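Local coordinates for tail spike protein gp49 (Pseudomonas phage LKA1, PDB 4RU4), which probably cleaves the O-specific polysaccharide of Pseudomonas as a lyase, helping the phage breach the host cell envelope during entry, at residues G348-G353 with I371-E376; D337-N342 with S357-T362. One frame throughout, in Å; residues are numbered along the deposited sequence. Where two conformers were deposited one is given.

Interaction 1: residues G348-G353 with I371-E376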
loop_
_atom_site.group_PDB
_atom_site.type_symbol
_atom_site.label_atom_id
_atom_site.label_comp_id
_atom_site.label_asym_id
_atom_site.label_seq_id
_atom_site.Cartn_x
_atom_site.Cartn_y
_atom_site.Cartn_z
ATOM N N GLY B 348 19.442 -1.167 0.662
ATOM C CA GLY B 348 19.149 -1.445 2.059
ATOM C C GLY B 348 18.385 -0.382 2.823
ATOM O O GLY B 348 18.266 0.777 2.392
ATOM N N ALA B 349 17.873 -0.776 3.986
ATOM C CA ALA B 349 17.046 0.115 4.783
ATOM C C ALA B 349 17.312 -0.110 6.284
ATOM O O ALA B 349 18.063 -1.017 6.665
ATOM C CB ALA B 349 15.566 -0.103 4.443
ATOM N N THR B 350 16.703 0.708 7.143
ATOM C CA THR B 350 17.047 0.614 8.558
ATOM C C THR B 350 15.859 0.807 9.502
ATOM O O THR B 350 14.925 1.554 9.212
ATOM C CB THR B 350 18.156 1.658 8.952
ATOM O OG1 THR B 350 18.597 1.422 10.301
ATOM C CG2 THR B 350 17.585 3.055 8.903
ATOM N N TRP B 351 15.923 0.117 10.637
ATOM C CA TRP B 351 15.007 0.323 11.748
ATOM C C TRP B 351 15.806 1.037 12.838
ATOM O O TRP B 351 16.795 0.489 13.314
ATOM C CB TRP B 351 14.625 -1.042 12.310
ATOM C CG TRP B 351 13.497 -1.784 11.663
ATOM C CD1 TRP B 351 12.398 -1.271 11.003
ATOM C CD2 TRP B 351 13.349 -3.205 11.649
ATOM N NE1 TRP B 351 11.566 -2.308 10.602
ATOM C CE2 TRP B 351 12.116 -3.498 11.015
ATOM C CE3 TRP B 351 14.122 -4.256 12.158
ATOM C CZ2 TRP B 351 11.651 -4.793 10.853
ATOM C CZ3 TRP B 351 13.653 -5.554 12.006
ATOM C CH2 TRP B 351 12.432 -5.809 11.353
ATOM N N GLN B 352 15.367 2.224 13.247
ATOM C CA GLN B 352 15.977 2.962 14.340
ATOM C C GLN B 352 14.848 3.737 15.036
ATOM O O GLN B 352 13.825 4.036 14.419
ATOM C CB GLN B 352 17.018 3.965 13.795
ATOM C CG GLN B 352 18.055 3.339 12.890
ATOM C CD GLN B 352 19.253 4.229 12.612
ATOM O OE1 GLN B 352 19.582 5.111 13.401
ATOM N NE2 GLN B 352 19.941 3.968 11.480
ATOM N N GLY B 353 15.038 4.108 16.297
ATOM C CA GLY B 353 14.057 4.950 16.971
ATOM C C GLY B 353 12.922 4.141 17.565
ATOM O O GLY B 353 13.161 3.268 18.381
ATOM N N ILE B 371 19.878 -6.677 4.325
ATOM C CA ILE B 371 18.881 -5.863 3.630
ATOM C C ILE B 371 18.254 -4.825 4.554
ATOM O O ILE B 371 18.046 -3.671 4.165
ATOM C CB ILE B 371 17.763 -6.750 3.023
ATOM C CG1 ILE B 371 18.363 -7.769 2.052
ATOM C CG2 ILE B 371 16.694 -5.893 2.299
ATOM C CD1 ILE B 371 17.346 -8.789 1.542
ATOM N N VAL B 372 17.955 -5.234 5.789
ATOM C CA VAL B 372 17.432 -4.303 6.766
ATOM C C VAL B 372 18.346 -4.371 7.971
ATOM O O VAL B 372 18.575 -5.453 8.486
ATOM C CB VAL B 372 15.993 -4.669 7.213
ATOM C CG1 VAL B 372 15.571 -3.726 8.352
ATOM C CG2 VAL B 372 15.031 -4.578 5.997
ATOM N N ILE B 373 18.898 -3.236 8.384
ATOM C CA ILE B 373 19.810 -3.180 9.538
ATOM C C ILE B 373 19.229 -2.277 10.643
ATOM O O ILE B 373 18.471 -1.344 10.366
ATOM C CB ILE B 373 21.245 -2.728 9.112
ATOM C CG1 ILE B 373 22.256 -2.967 10.240
ATOM C CG2 ILE B 373 21.251 -1.249 8.665
ATOM C CD1 ILE B 373 23.702 -3.034 9.780
ATOM N N SER B 374 19.565 -2.535 11.904
ATOM C CA SER B 374 19.015 -1.703 12.966
ATOM C C SER B 374 20.109 -0.886 13.660
ATOM O O SER B 374 21.271 -1.216 13.587
ATOM C CB SER B 374 18.313 -2.582 14.003
ATOM O OG SER B 374 17.371 -3.448 13.386
ATOM N N ALA B 375 19.706 0.176 14.353
ATOM C CA ALA B 375 20.593 0.929 15.243
ATOM C C ALA B 375 19.710 1.739 16.164
ATOM O O ALA B 375 18.582 2.059 15.783
ATOM C CB ALA B 375 21.498 1.873 14.446
ATOM N N GLU B 376 20.208 2.080 17.345
ATOM C CA GLU B 376 19.580 3.125 18.148
ATOM C C GLU B 376 18.107 2.817 18.390
ATOM O O GLU B 376 17.224 3.689 18.229
ATOM C CB GLU B 376 19.777 4.513 17.480
ATOM C CG GLU B 376 21.256 4.841 17.194
ATOM C CD GLU B 376 21.517 6.289 16.720
ATOM O OE1 GLU B 376 20.595 6.938 16.164
ATOM O OE2 GLU B 376 22.673 6.765 16.863
#
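A349-W351 pair with V372-S374 as parallel strands, their axes 4.5 Å apart and crossing at -30°; A349 N bonds I371 O, I373 N bonds A349 O, W351 N bonds I373 O and A375 N bonds W351 O. Just past the paired residues, G353 N still bonds E376 O at 2.9 Å. The side chain of T350 adds to this ladder: with OG1 opposite its own backbone N (chi1 -172°), the hydroxyl donates to I373 O at 2.8 Å. W351 N reaches the same oxygen from the other face of the carbonyl, so two donors grip it. T350 OG1 in turn accepts from Q352 NE2 at 3.1 Å, nearly in the amide plane, which fixes the rotation of that amide; Q352 CD then rests against A375 CB at 3.7 Å. On the face that carries A349 and W351, V372 CG1 sits over the six-membered ring of W351, 4.2 Å from its centroid, in a CH-pi contact. S374 OG lies at the edge of the indole, 3.6 Å from W351 CE3, while hydrogen-bonded to D404 O. The E376 carboxylate makes a salt bridge to R162 and a hydrogen bond to Y165. This is rung-to-rung parallel pairing of the beta-helix in the pectin lyase-like fold: strand 403-405 continues the sheet beyond 372-377, and W351 packs on the inner side among F382, L384 and F422.

Interaction 2: residues D337-N342 with S357-T362; sequences DCSYEN and SYRHCT
S339-E341 and S357-R359 run parallel in register, axes 4.8 Å apart, with backbone bonds from S357 N to C338 O, Y340 N to S357 O, R359 N to Y340 O and, past the last paired residues, N342 N to R359 O. On one face E341 and R359 extend side by side, and R359 NH1 makes a salt bridge to E341 OE2 at 2.6 Å. The guanidinium meets the anti side of that oxygen, with its plane turned 71° from the carboxylate. S339 OG, turned between its own backbone N and carbonyl carbon (chi1 56°), donates to E341 OE2 at 2.6 Å from the opposite face, so one oxygen takes two donors; S339 OG also bonds R312, and R314 engages E341 OE1. S357 CB lies over the centre of the R359 guanidinium, and water 1 lies at its edge, accepting from NH2 at 3.1 Å. The other face carries Y340 and Y358, with ring planes 3° apart, but displaced so that little of one ring lies over the other; Y340 CD1 approaches Y358 CE2 to 3.3 Å. Their hydroxyls go to D330 O and T350 O respectively. Beyond the strand ends, water 3 joins N342 ND2 at 2.8 Å to H360 ND1 at 2.6 Å, and H360 NE2 bonds D385 of the second subunit. A tyrosine on a tyrosine and a serine on a serine in successive coils, with charged residues beside the serines, fit the right-handed parallel beta-helix of the pectin lyase-like fold, here with the polar face turned toward the trimer partners.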
loop_
_atom_site.group_PDB
_atom_site.type_symbol
_atom_site.label_atom_id
_atom_site.label_comp_id
_atom_site.label_asym_id
_atom_site.label_seq_id
_atom_site.Cartn_x
_atom_site.Cartn_y
_atom_site.Cartn_z
ATOM N N ASP B 337 7.113 6.663 14.752
ATOM C CA ASP B 337 5.864 6.659 13.996
ATOM C C ASP B 337 6.136 7.232 12.609
ATOM O O ASP B 337 5.483 8.166 12.160
ATOM C CB ASP B 337 4.759 7.475 14.710
ATOM C CG ASP B 337 3.383 7.297 14.068
ATOM O OD1 ASP B 337 3.161 6.276 13.378
ATOM O OD2 ASP B 337 2.515 8.179 14.256
ATOM N N CYS B 338 7.140 6.688 11.938
ATOM C CA CYS B 338 7.431 7.104 10.568
ATOM C C CYS B 338 7.497 5.859 9.693
ATOM O O CYS B 338 7.640 4.750 10.204
ATOM C CB CYS B 338 8.782 7.802 10.513
ATOM S SG CYS B 338 8.856 9.405 11.324
ATOM N N SER B 339 7.444 6.030 8.363
ATOM C CA SER B 339 7.466 4.862 7.481
ATOM C C SER B 339 7.929 5.178 6.071
ATOM O O SER B 339 7.889 6.347 5.634
ATOM C CB SER B 339 6.071 4.191 7.403
ATOM O OG SER B 339 5.050 5.109 6.990
ATOM N N TYR B 340 8.398 4.126 5.387
ATOM C CA TYR B 340 8.527 4.102 3.916
ATOM C C TYR B 340 7.416 3.172 3.405
ATOM O O TYR B 340 7.201 2.091 3.952
ATOM C CB TYR B 340 9.904 3.568 3.461
ATOM C CG TYR B 340 11.074 4.514 3.706
ATOM C CD1 TYR B 340 11.643 4.636 4.956
ATOM C CD2 TYR B 340 11.612 5.278 2.667
ATOM C CE1 TYR B 340 12.715 5.526 5.190
ATOM C CE2 TYR B 340 12.689 6.155 2.895
ATOM C CZ TYR B 340 13.224 6.263 4.153
ATOM O OH TYR B 340 14.259 7.130 4.399
ATOM N N GLU B 341 6.719 3.578 2.348
ATOM C CA GLU B 341 5.613 2.798 1.807
ATOM C C GLU B 341 5.672 2.880 0.280
ATOM O O GLU B 341 5.896 3.962 -0.269
ATOM C CB GLU B 341 4.282 3.395 2.299
ATOM C CG GLU B 341 4.206 3.332 3.840
ATOM C CD GLU B 341 3.059 4.101 4.478
ATOM O OE1 GLU B 341 2.279 4.751 3.751
ATOM O OE2 GLU B 341 2.973 4.067 5.738
ATOM N N ASN B 342 5.498 1.736 -0.377
ATOM C CA ASN B 342 5.490 1.680 -1.838
ATOM C C ASN B 342 6.746 2.281 -2.438
ATOM O O ASN B 342 6.653 3.012 -3.414
ATOM C CB ASN B 342 4.283 2.402 -2.423
ATOM C CG ASN B 342 2.956 1.859 -1.901
ATOM O OD1 ASN B 342 2.148 2.602 -1.365
ATOM N ND2 ASN B 342 2.730 0.583 -2.075
ATOM N N SER B 357 7.944 1.482 10.226
ATOM C CA SER B 357 7.453 0.416 9.349
ATOM C C SER B 357 7.949 0.633 7.925
ATOM O O SER B 357 8.137 1.791 7.500
ATOM C CB SER B 357 5.920 0.360 9.359
ATOM O OG SER B 357 5.407 0.499 10.681
ATOM N N TYR B 358 8.167 -0.477 7.217
ATOM C CA TYR B 358 8.318 -0.498 5.761
ATOM C C TYR B 358 7.140 -1.303 5.234
ATOM O O TYR B 358 6.909 -2.424 5.700
ATOM C CB TYR B 358 9.651 -1.165 5.364
ATOM C CG TYR B 358 10.814 -0.297 5.729
ATOM C CD1 TYR B 358 11.304 -0.282 7.026
ATOM C CD2 TYR B 358 11.389 0.565 4.788
ATOM C CE1 TYR B 358 12.376 0.561 7.389
ATOM C CE2 TYR B 358 12.431 1.418 5.138
ATOM C CZ TYR B 358 12.927 1.402 6.443
ATOM O OH TYR B 358 13.952 2.250 6.816
ATOM N N ARG B 359 6.384 -0.748 4.285
ATOM C CA ARG B 359 5.169 -1.403 3.797
ATOM C C ARG B 359 5.171 -1.477 2.282
ATOM O O ARG B 359 5.255 -0.436 1.617
ATOM C CB ARG B 359 3.923 -0.628 4.212
ATOM C CG ARG B 359 3.832 -0.344 5.713
ATOM C CD ARG B 359 2.597 0.509 6.017
ATOM N NE ARG B 359 2.230 0.441 7.431
ATOM C CZ ARG B 359 2.348 1.433 8.311
ATOM N NH1 ARG B 359 2.807 2.627 7.940
ATOM N NH2 ARG B 359 1.981 1.237 9.576
ATOM N N HIS B 360 5.040 -2.689 1.745
ATOM C CA HIS B 360 4.991 -2.851 0.286
ATOM C C HIS B 360 6.175 -2.165 -0.393
ATOM O O HIS B 360 6.018 -1.563 -1.466
ATOM C CB HIS B 360 3.652 -2.329 -0.262
ATOM C CG HIS B 360 2.508 -3.296 -0.072
ATOM N ND1 HIS B 360 1.180 -2.935 -0.184
ATOM C CD2 HIS B 360 2.512 -4.621 0.222
ATOM C CE1 HIS B 360 0.415 -3.993 0.040
ATOM N NE2 HIS B 360 1.197 -5.031 0.272
ATOM N N CYS B 361 7.352 -2.267 0.231
ATOM C CA CYS B 361 8.597 -1.842 -0.403
ATOM C C CYS B 361 9.326 -3.001 -1.067
ATOM O O CYS B 361 9.215 -4.160 -0.636
ATOM C CB CYS B 361 9.542 -1.226 0.625
ATOM S SG CYS B 361 8.886 0.310 1.287
ATOM N N THR B 362 10.108 -2.683 -2.098
ATOM C CA THR B 362 11.062 -3.645 -2.642
ATOM C C THR B 362 12.433 -3.123 -2.229
ATOM O O THR B 362 12.754 -1.949 -2.489
ATOM C CB THR B 362 10.963 -3.712 -4.191
ATOM O OG1 THR B 362 9.596 -3.953 -4.548
ATOM C CG2 THR B 362 11.830 -4.828 -4.769
HETATM O O HOH W 1 2.696 3.804 11.142
HETATM O O HOH W 2 5.453 3.035 11.595
HETATM O O HOH W 3 0.433 -0.905 -1.688
#

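How the interactions relate
Along the chain the segments alternate: 337-342, 348-353, 357-362, then 371-376, so each interaction joins strands on consecutive coils of the beta-helix and the two lie on different faces of it. Their centres are about 12 Å apart. They meet in the interior, where the Y358 hydroxyl OH lies 2.7 Å from T350 O, a probable hydrogen bond, and the Y358 ring packs on A349 and W351. Interaction 1 belongs to the parallel sheet in which 349-352 is an outermost strand within this chain, and the neighbouring subunits do not touch its segments; the polar side of interaction 2 meets them. The same two coils thus supply interior packing and part of the surface that meets the other subunits.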